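Local coordinates for D-3-phosphoglycerate dehydrogenase-related protein (Vibrio cholerae, PDB 4S1V), which probably oxidises D-3-phosphoglycerate to 3-phosphohydroxypyruvate with NAD, as a member of the D-isomer specific 2-hydroxyacid dehydrogenases, at residues Ala5-Tyr10 against Leu51-Glu56; Ser146-Gly151 against Lys202-Ser207; Asp231-Asn236 against Gln259-Val264. One frame throughout, in Å; residues are numbered along the deposited sequence.

Contact 1. Residues Ala5-Tyr10 against Leu51-Glu56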
loop_
_atom_site.group_PDB
_atom_site.type_symbol
_atom_site.label_atom_id
_atom_site.label_comp_id
_atom_site.label_asym_id
_atom_site.label_seq_id
_atom_site.Cartn_x
_atom_site.Cartn_y
_atom_site.Cartn_z
ATOM N N ALA C 5 -18.174 21.950 35.325
ATOM C CA ALA C 5 -18.022 21.242 34.057
ATOM C C ALA C 5 -16.576 21.261 33.550
ATOM O O ALA C 5 -15.917 22.307 33.548
ATOM C CB ALA C 5 -18.968 21.807 33.004
ATOM N N ILE C 6 -16.088 20.095 33.131
ATOM C CA ILE C 6 -14.788 19.992 32.473
ATOM C C ILE C 6 -15.032 19.675 31.005
ATOM O O ILE C 6 -15.640 18.650 30.679
ATOM C CB ILE C 6 -13.878 18.914 33.106
ATOM C CG1 ILE C 6 -13.741 19.135 34.615
ATOM C CG2 ILE C 6 -12.500 18.930 32.448
ATOM C CD1 ILE C 6 -12.882 18.098 35.309
ATOM N N LEU C 7 -14.571 20.560 30.125
ATOM C CA LEU C 7 -14.794 20.400 28.686
ATOM C C LEU C 7 -13.694 19.602 27.964
ATOM O O LEU C 7 -12.549 19.534 28.421
ATOM C CB LEU C 7 -14.983 21.766 28.011
ATOM C CG LEU C 7 -16.189 22.638 28.372
ATOM C CD1 LEU C 7 -16.119 23.969 27.628
ATOM C CD2 LEU C 7 -17.503 21.925 28.058
ATOM N N ASP C 8 -14.076 18.969 26.859
ATOM C CA ASP C 8 -13.133 18.426 25.866
ATOM C C ASP C 8 -12.143 17.334 26.321
ATOM O O ASP C 8 -11.043 17.243 25.775
ATOM C CB ASP C 8 -12.374 19.573 25.183
ATOM C CG ASP C 8 -13.301 20.620 24.588
ATOM O OD1 ASP C 8 -14.170 20.268 23.764
ATOM O OD2 ASP C 8 -13.153 21.804 24.937
ATOM N N ASP C 9 -12.527 16.500 27.289
ATOM C CA ASP C 9 -11.676 15.376 27.707
ATOM C C ASP C 9 -11.948 14.150 26.830
ATOM O O ASP C 9 -12.645 13.220 27.247
ATOM C CB ASP C 9 -11.876 15.066 29.201
ATOM C CG ASP C 9 -11.024 13.891 29.700
ATOM O OD1 ASP C 9 -10.069 13.465 29.020
ATOM O OD2 ASP C 9 -11.318 13.380 30.797
ATOM N N TYR C 10 -11.375 14.148 25.624
ATOM C CA TYR C 10 -11.734 13.158 24.588
ATOM C C TYR C 10 -11.548 11.676 24.961
ATOM O O TYR C 10 -12.280 10.809 24.474
ATOM C CB TYR C 10 -11.013 13.458 23.267
ATOM C CG TYR C 10 -11.033 14.911 22.860
ATOM C CD1 TYR C 10 -12.236 15.592 22.686
ATOM C CD2 TYR C 10 -9.842 15.601 22.629
ATOM C CE1 TYR C 10 -12.260 16.927 22.312
ATOM C CE2 TYR C 10 -9.850 16.934 22.247
ATOM C CZ TYR C 10 -11.062 17.595 22.093
ATOM O OH TYR C 10 -11.075 18.917 21.724
ATOM N N LEU C 51 -16.384 26.490 34.904
ATOM C CA LEU C 51 -15.881 25.671 33.805
ATOM C C LEU C 51 -14.384 25.502 33.954
ATOM O O LEU C 51 -13.675 26.464 34.260
ATOM C CB LEU C 51 -16.135 26.322 32.447
ATOM C CG LEU C 51 -17.524 26.695 31.961
ATOM C CD1 LEU C 51 -17.361 27.408 30.630
ATOM C CD2 LEU C 51 -18.417 25.465 31.822
ATOM N N VAL C 52 -13.916 24.279 33.727
ATOM C CA VAL C 52 -12.496 23.986 33.682
ATOM C C VAL C 52 -12.149 23.690 32.234
ATOM O O VAL C 52 -12.665 22.734 31.644
ATOM C CB VAL C 52 -12.120 22.787 34.579
ATOM C CG1 VAL C 52 -10.686 22.336 34.305
ATOM C CG2 VAL C 52 -12.292 23.151 36.048
ATOM N N LEU C 53 -11.294 24.534 31.664
ATOM C CA LEU C 53 -10.918 24.430 30.263
ATOM C C LEU C 53 -9.599 23.702 30.077
ATOM O O LEU C 53 -8.641 23.936 30.822
ATOM C CB LEU C 53 -10.814 25.822 29.627
ATOM C CG LEU C 53 -12.029 26.742 29.703
ATOM C CD1 LEU C 53 -11.749 28.020 28.923
ATOM C CD2 LEU C 53 -13.277 26.049 29.185
ATOM N N ILE C 54 -9.554 22.841 29.062
ATOM C CA ILE C 54 -8.326 22.156 28.684
ATOM C C ILE C 54 -7.653 22.930 27.556
ATOM O O ILE C 54 -8.053 22.840 26.395
ATOM C CB ILE C 54 -8.565 20.684 28.295
ATOM C CG1 ILE C 54 -9.361 19.964 29.398
ATOM C CG2 ILE C 54 -7.231 19.991 28.000
ATOM C CD1 ILE C 54 -9.560 18.478 29.169
ATOM N N ARG C 55 -6.625 23.697 27.928
ATOM C CA ARG C 55 -5.908 24.570 26.995
ATOM C C ARG C 55 -6.886 25.289 26.052
ATOM O O ARG C 55 -7.844 25.913 26.527
ATOM C CB ARG C 55 -4.811 23.799 26.244
ATOM C CG ARG C 55 -3.737 23.209 27.151
ATOM C CD ARG C 55 -3.046 24.266 28.009
ATOM N NE ARG C 55 -2.318 25.240 27.202
ATOM C CZ ARG C 55 -2.583 26.542 27.177
ATOM N NH1 ARG C 55 -3.550 27.039 27.929
ATOM N NH2 ARG C 55 -1.876 27.350 26.401
ATOM N N GLU C 56 -6.664 25.197 24.738
ATOM C CA GLU C 56 -7.448 25.959 23.749
ATOM C C GLU C 56 -8.523 25.154 22.990
ATOM O O GLU C 56 -8.953 25.568 21.916
ATOM C CB GLU C 56 -6.519 26.636 22.719
ATOM C CG GLU C 56 -5.252 27.260 23.293
ATOM C CD GLU C 56 -4.642 28.315 22.390
ATOM O OE1 GLU C 56 -5.349 28.879 21.529
ATOM O OE2 GLU C 56 -3.443 28.606 22.555
HETATM O O HOH W 1 -11.651 23.191 27.365
#
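Asp8 O touches Ile54 CD1 at 3.9 Å and also lies over one face of the Tyr10 ring. It sits above the ring centre, 3.4 Å from the plane. The same ring meets Trp133 of a second subunit edge-to-face. The Asp8 carboxylate uses OD2 twice: it bonds Thr58 OG1 and accepts from a water. That water takes the N-H of Ile54 (N to water 2.7 Å), so it bridges the segments where the strand pairing has ended.

The CB of Ile54 points toward Ala5-Tyr10. Its outer chain is extended (chi2 -175°), which carries CD1 to 3.3 Å from Leu7 O.

Two bonds join the backbones. Val52 N gives to Ala5 O at 2.8 Å, and Leu7 N gives to Val52 O at 3.3 Å. Ile6 and Val52 lie side by side under helix 294-312. Ala5 and Leu51 point to the other face, toward helix 38-45. Leu7 CD1 meets Leu53 CD2 at 3.9 Å, alongside.

Parallel neighbours 3-6 and 50-53 belong to a five-strand sheet of order 2-1-3-4-5. This is the flavodoxin-like pattern, as in the substrate-binding domain of this enzyme family.

Contact 2. Residues Ser146-Gly151 against Lys202-Ser207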
loop_
_atom_site.group_PDB
_atom_site.type_symbol
_atom_site.label_atom_id
_atom_site.label_comp_id
_atom_site.label_asym_id
_atom_site.label_seq_id
_atom_site.Cartn_x
_atom_site.Cartn_y
_atom_site.Cartn_z
ATOM N N SER C 146 21.692 11.986 13.256
ATOM C CA SER C 146 23.122 12.222 13.446
ATOM C C SER C 146 23.749 12.829 12.200
ATOM O O SER C 146 23.639 12.262 11.117
ATOM C CB SER C 146 23.822 10.900 13.780
ATOM O OG SER C 146 25.196 11.111 14.059
ATOM N N GLY C 147 24.385 13.989 12.356
ATOM C CA GLY C 147 24.994 14.695 11.219
ATOM C C GLY C 147 24.112 15.753 10.567
ATOM O O GLY C 147 24.619 16.727 10.007
ATOM N N ARG C 148 22.793 15.570 10.632
ATOM C CA ARG C 148 21.849 16.517 10.031
ATOM C C ARG C 148 21.708 17.783 10.882
ATOM O O ARG C 148 21.696 17.708 12.111
ATOM C CB ARG C 148 20.476 15.849 9.804
ATOM C CG ARG C 148 20.458 14.803 8.692
ATOM C CD ARG C 148 19.068 14.218 8.451
ATOM N NE ARG C 148 18.241 15.068 7.591
ATOM C CZ ARG C 148 17.041 14.740 7.102
ATOM N NH1 ARG C 148 16.485 13.564 7.375
ATOM N NH2 ARG C 148 16.395 15.603 6.335
ATOM N N THR C 149 21.610 18.944 10.238
ATOM C CA THR C 149 21.431 20.194 10.984
ATOM C C THR C 149 19.998 20.372 11.490
ATOM O O THR C 149 19.032 20.328 10.714
ATOM C CB THR C 149 21.873 21.437 10.182
ATOM O OG1 THR C 149 23.290 21.369 9.960
ATOM C CG2 THR C 149 21.556 22.717 10.956
ATOM N N LEU C 150 19.878 20.560 12.803
ATOM C CA LEU C 150 18.590 20.802 13.413
ATOM C C LEU C 150 18.363 22.296 13.519
ATOM O O LEU C 150 19.071 22.987 14.259
ATOM C CB LEU C 150 18.505 20.132 14.793
ATOM C CG LEU C 150 17.274 20.407 15.668
ATOM C CD1 LEU C 150 15.982 20.013 14.964
ATOM C CD2 LEU C 150 17.407 19.664 16.986
ATOM N N GLY C 151 17.363 22.789 12.794
ATOM C CA GLY C 151 16.987 24.197 12.870
ATOM C C GLY C 151 15.862 24.446 13.852
ATOM O O GLY C 151 14.803 23.830 13.764
ATOM N N LYS C 202 19.500 26.132 5.190
ATOM C CA LYS C 202 20.502 25.245 5.794
ATOM C C LYS C 202 19.951 24.148 6.716
ATOM O O LYS C 202 20.628 23.154 6.970
ATOM C CB LYS C 202 21.571 26.065 6.531
ATOM C CG LYS C 202 22.357 26.999 5.625
ATOM C CD LYS C 202 23.530 27.644 6.347
ATOM C CE LYS C 202 24.338 28.506 5.382
ATOM N NZ LYS C 202 25.707 28.811 5.882
ATOM N N ALA C 203 18.728 24.305 7.209
ATOM C CA ALA C 203 18.196 23.329 8.165
ATOM C C ALA C 203 17.818 22.034 7.455
ATOM O O ALA C 203 17.161 22.071 6.422
ATOM C CB ALA C 203 17.003 23.901 8.909
ATOM N N ASP C 204 18.268 20.899 7.986
ATOM C CA ASP C 204 17.798 19.598 7.507
ATOM C C ASP C 204 16.478 19.233 8.172
ATOM O O ASP C 204 15.554 18.741 7.527
ATOM C CB ASP C 204 18.840 18.513 7.780
ATOM C CG ASP C 204 20.100 18.709 6.972
ATOM O OD1 ASP C 204 19.996 18.733 5.736
ATOM O OD2 ASP C 204 21.193 18.838 7.569
ATOM N N VAL C 205 16.417 19.465 9.481
ATOM C CA VAL C 205 15.197 19.321 10.253
ATOM C C VAL C 205 14.921 20.698 10.845
ATOM O O VAL C 205 15.778 21.273 11.522
ATOM C CB VAL C 205 15.350 18.265 11.368
ATOM C CG1 VAL C 205 14.091 18.203 12.233
ATOM C CG2 VAL C 205 15.660 16.898 10.766
ATOM N N LEU C 206 13.737 21.231 10.567
ATOM C CA LEU C 206 13.376 22.567 11.012
ATOM C C LEU C 206 12.134 22.516 11.904
ATOM O O LEU C 206 11.064 22.085 11.460
ATOM C CB LEU C 206 13.133 23.459 9.795
ATOM C CG LEU C 206 13.047 24.975 9.967
ATOM C CD1 LEU C 206 13.378 25.650 8.637
ATOM C CD2 LEU C 206 11.670 25.405 10.441
ATOM N N SER C 207 12.283 22.967 13.152
ATOM C CA SER C 207 11.206 22.889 14.139
ATOM C C SER C 207 10.799 24.263 14.671
ATOM O O SER C 207 11.653 25.061 15.072
ATOM C CB SER C 207 11.608 21.971 15.292
ATOM O OG SER C 207 10.473 21.541 16.020
HETATM O O HOH W 2 17.729 17.434 4.510
#
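The side chain of Arg148 crosses that of Asp204 at a slant. Its CB starts 3.7 Å from Asp204 CB. CG stays against the same carbon. The chain then bends at chi3 (82°), and NE comes back to 3.5 Å from Asp204 CB. The guanidinium thus rests against the aspartate's CB, and its plane is 62° from the carboxylate plane. NE is 4.5 Å from Asp204 OD1, too far for a salt bridge. A water links the two instead, accepting from NH2 and donating to OD1. NH2 also makes a weak bond to Asp231 O. Val205 CG2 lies over one face of the guanidinium. The charge partner of Asp204 OD1 is Lys229.

The other oxygen, Asp204 OD2, takes the backbone N-H of Thr149 at 2.7 Å through its anti lone pair. Thr149 O answers by accepting from two donors. Val205 N is the straighter one at 3.0 Å (174° at the hydrogen). Asp204 N comes in more bent.

Strands 150-153 and 205-208 are the first and fourth strands along the chain of this parallel sheet, paired side by side as at the centre of a Rossmann fold. A GxGxxG-type sequence follows the first, consistent with NAD binding.

Gly151 N gives to Val205 O, and Ser207 N to Gly151 O at 2.7 Å. Ala203 CB packs 4.0 Å from Gly151 CA, where there is no side chain in the way. On the sheet face beside Trp111, Leu150 CD1 meets Val205 CG1 at 3.8 Å.

Contact 3. Residues Asp231-Asn236 against Gln259-Val264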
loop_
_atom_site.group_PDB
_atom_site.type_symbol
_atom_site.label_atom_id
_atom_site.label_comp_id
_atom_site.label_asym_id
_atom_site.label_seq_id
_atom_site.Cartn_x
_atom_site.Cartn_y
_atom_site.Cartn_z
ATOM N N ASP C 231 15.026 17.247 0.595
ATOM C CA ASP C 231 14.849 16.098 1.487
ATOM C C ASP C 231 14.733 16.541 2.955
ATOM O O ASP C 231 15.051 15.771 3.864
ATOM C CB ASP C 231 16.007 15.098 1.322
ATOM C CG ASP C 231 17.370 15.698 1.687
ATOM O OD1 ASP C 231 17.463 16.931 1.895
ATOM O OD2 ASP C 231 18.356 14.935 1.763
ATOM N N SER C 232 14.296 17.781 3.181
ATOM C CA SER C 232 14.206 18.331 4.537
ATOM C C SER C 232 12.966 17.826 5.284
ATOM O O SER C 232 12.026 17.290 4.679
ATOM C CB SER C 232 14.225 19.860 4.506
ATOM O OG SER C 232 13.129 20.379 3.769
ATOM N N LEU C 233 12.984 17.989 6.600
ATOM C CA LEU C 233 11.819 17.687 7.430
ATOM C C LEU C 233 11.344 18.917 8.203
ATOM O O LEU C 233 12.075 19.464 9.026
ATOM C CB LEU C 233 12.103 16.523 8.388
ATOM C CG LEU C 233 11.081 16.318 9.524
ATOM C CD1 LEU C 233 9.732 15.814 9.009
ATOM C CD2 LEU C 233 11.653 15.378 10.575
ATOM N N PHE C 234 10.110 19.333 7.930
ATOM C CA PHE C 234 9.530 20.491 8.593
ATOM C C PHE C 234 8.644 20.051 9.750
ATOM O O PHE C 234 7.788 19.188 9.594
ATOM C CB PHE C 234 8.728 21.320 7.594
ATOM C CG PHE C 234 8.070 22.520 8.194
ATOM C CD1 PHE C 234 8.775 23.701 8.356
ATOM C CD2 PHE C 234 6.735 22.469 8.593
ATOM C CE1 PHE C 234 8.168 24.822 8.901
ATOM C CE2 PHE C 234 6.123 23.583 9.150
ATOM C CZ PHE C 234 6.841 24.766 9.298
ATOM N N VAL C 235 8.851 20.658 10.910
ATOM C CA VAL C 235 8.143 20.232 12.117
ATOM C C VAL C 235 7.395 21.400 12.749
ATOM O O VAL C 235 7.985 22.444 13.040
ATOM C CB VAL C 235 9.101 19.611 13.154
ATOM C CG1 VAL C 235 8.316 18.978 14.296
ATOM C CG2 VAL C 235 10.001 18.561 12.508
ATOM N N ASN C 236 6.095 21.221 12.966
ATOM C CA ASN C 236 5.323 22.219 13.698
ATOM C C ASN C 236 4.546 21.609 14.859
ATOM O O ASN C 236 3.514 20.961 14.647
ATOM C CB ASN C 236 4.383 22.969 12.752
ATOM C CG ASN C 236 3.847 24.269 13.341
ATOM O OD1 ASN C 236 4.157 24.649 14.481
ATOM N ND2 ASN C 236 3.036 24.968 12.553
ATOM N N GLN C 259 9.492 16.006 3.642
ATOM C CA GLN C 259 8.673 15.495 4.725
ATOM C C GLN C 259 8.214 16.587 5.690
ATOM O O GLN C 259 8.796 17.670 5.760
ATOM C CB GLN C 259 9.436 14.410 5.484
ATOM C CG GLN C 259 9.418 13.055 4.803
ATOM C CD GLN C 259 10.151 12.000 5.605
ATOM O OE1 GLN C 259 11.058 11.352 5.092
ATOM N NE2 GLN C 259 9.764 11.823 6.870
ATOM N N ALA C 260 7.150 16.292 6.428
ATOM C CA ALA C 260 6.673 17.184 7.468
ATOM C C ALA C 260 6.122 16.360 8.622
ATOM O O ALA C 260 5.764 15.197 8.445
ATOM C CB ALA C 260 5.626 18.151 6.929
ATOM N N ALA C 261 6.105 16.955 9.810
ATOM C CA ALA C 261 5.467 16.360 10.965
ATOM C C ALA C 261 4.749 17.487 11.704
ATOM O O ALA C 261 5.357 18.518 11.999
ATOM C CB ALA C 261 6.504 15.697 11.858
ATOM N N VAL C 262 3.455 17.309 11.961
ATOM C CA VAL C 262 2.656 18.329 12.646
ATOM C C VAL C 262 1.833 17.756 13.803
ATOM O O VAL C 262 1.359 16.617 13.743
ATOM C CB VAL C 262 1.749 19.132 11.677
ATOM C CG1 VAL C 262 2.590 20.007 10.762
ATOM C CG2 VAL C 262 0.845 18.213 10.862
ATOM N N ASP C 263 1.678 18.555 14.853
ATOM C CA ASP C 263 0.885 18.194 16.027
ATOM C C ASP C 263 -0.361 19.067 16.076
ATOM O O ASP C 263 -1.282 18.827 16.857
ATOM C CB ASP C 263 1.727 18.417 17.297
ATOM C CG ASP C 263 1.182 17.672 18.514
ATOM O OD1 ASP C 263 0.736 16.518 18.357
ATOM O OD2 ASP C 263 1.207 18.232 19.637
ATOM N N VAL C 264 -0.372 20.083 15.223
ATOM C CA VAL C 264 -1.287 21.209 15.336
ATOM C C VAL C 264 -1.855 21.602 13.968
ATOM O O VAL C 264 -1.220 21.373 12.935
ATOM C CB VAL C 264 -0.592 22.421 16.004
ATOM C CG1 VAL C 264 -0.315 22.127 17.471
ATOM C CG2 VAL C 264 0.700 22.773 15.281
HETATM O O HOH W 3 10.273 19.755 4.421
#
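Ser232-Asn236 and Gln259-Asp263 are joined by five backbone hydrogen bonds. They run from Gln259 N to Ser232 O, Phe234 N to Gln259 O, Ala261 N to Phe234 O, Asn236 N to Ala261 O and Asp263 N to Asn236 O. The one from Phe234 N reaches its acceptor 34° out of the carbonyl plane. The strand segments run nearly parallel, with 12° between their directions. CA-H groups add weak contacts, as at Val235 CA to Ala261 O (3.3 Å).

One water is shared at the start of the pair. It donates to Ser232 OG and to Gln259 O (2.9 Å), so Gln259 O has two partners. Ser232 OG also bonds Lys229 O.

Apolar contacts fall on both faces. Leu233 carries CG opposite its backbone N, and chi2 (70°) turns CD1 over the neighbouring strand, 3.8 Å from Gln259 CB and 4.3 Å from Ala261 CB. On the other face Asn236 CB touches Val262 CG1 at 4.0 Å. Val264 CG2 meets the Asn236 amide, the two side chains crossing near a right angle; the amide itself is held by Ser238 N and Arg239 O.

Helix 247-254 links the two strands as a beta-alpha-beta crossover and packs on Phe234, Ala260 and Val262. Helix 104-119 lies against Leu233 and Val235 on the opposite face. Strands 205-208 and 283-285 continue the sheet on either side.

How the contacts relate
The contacts follow one another along the chain. Contact 1 lies in the five-strand sheet near the N-terminus. Contacts 2 and 3 share the seven-strand sheet of the NAD-binding domain. Their centres are 12 Å apart, and backbone pairing of strand 205-208 with strand 233-236 joins them, so strands 150-153, 205-208, 233-236 and 259-262 run on as neighbours. Contact 1 sits across the chain's centre, 36 Å from contact 2 and 28 Å from contact 3, centre to centre. The last helix, 294-312, returns to pack on contact 1. A Glu56-Arg239 salt bridge ties residues next to the two sheets. In this family the active site lies between two such domains.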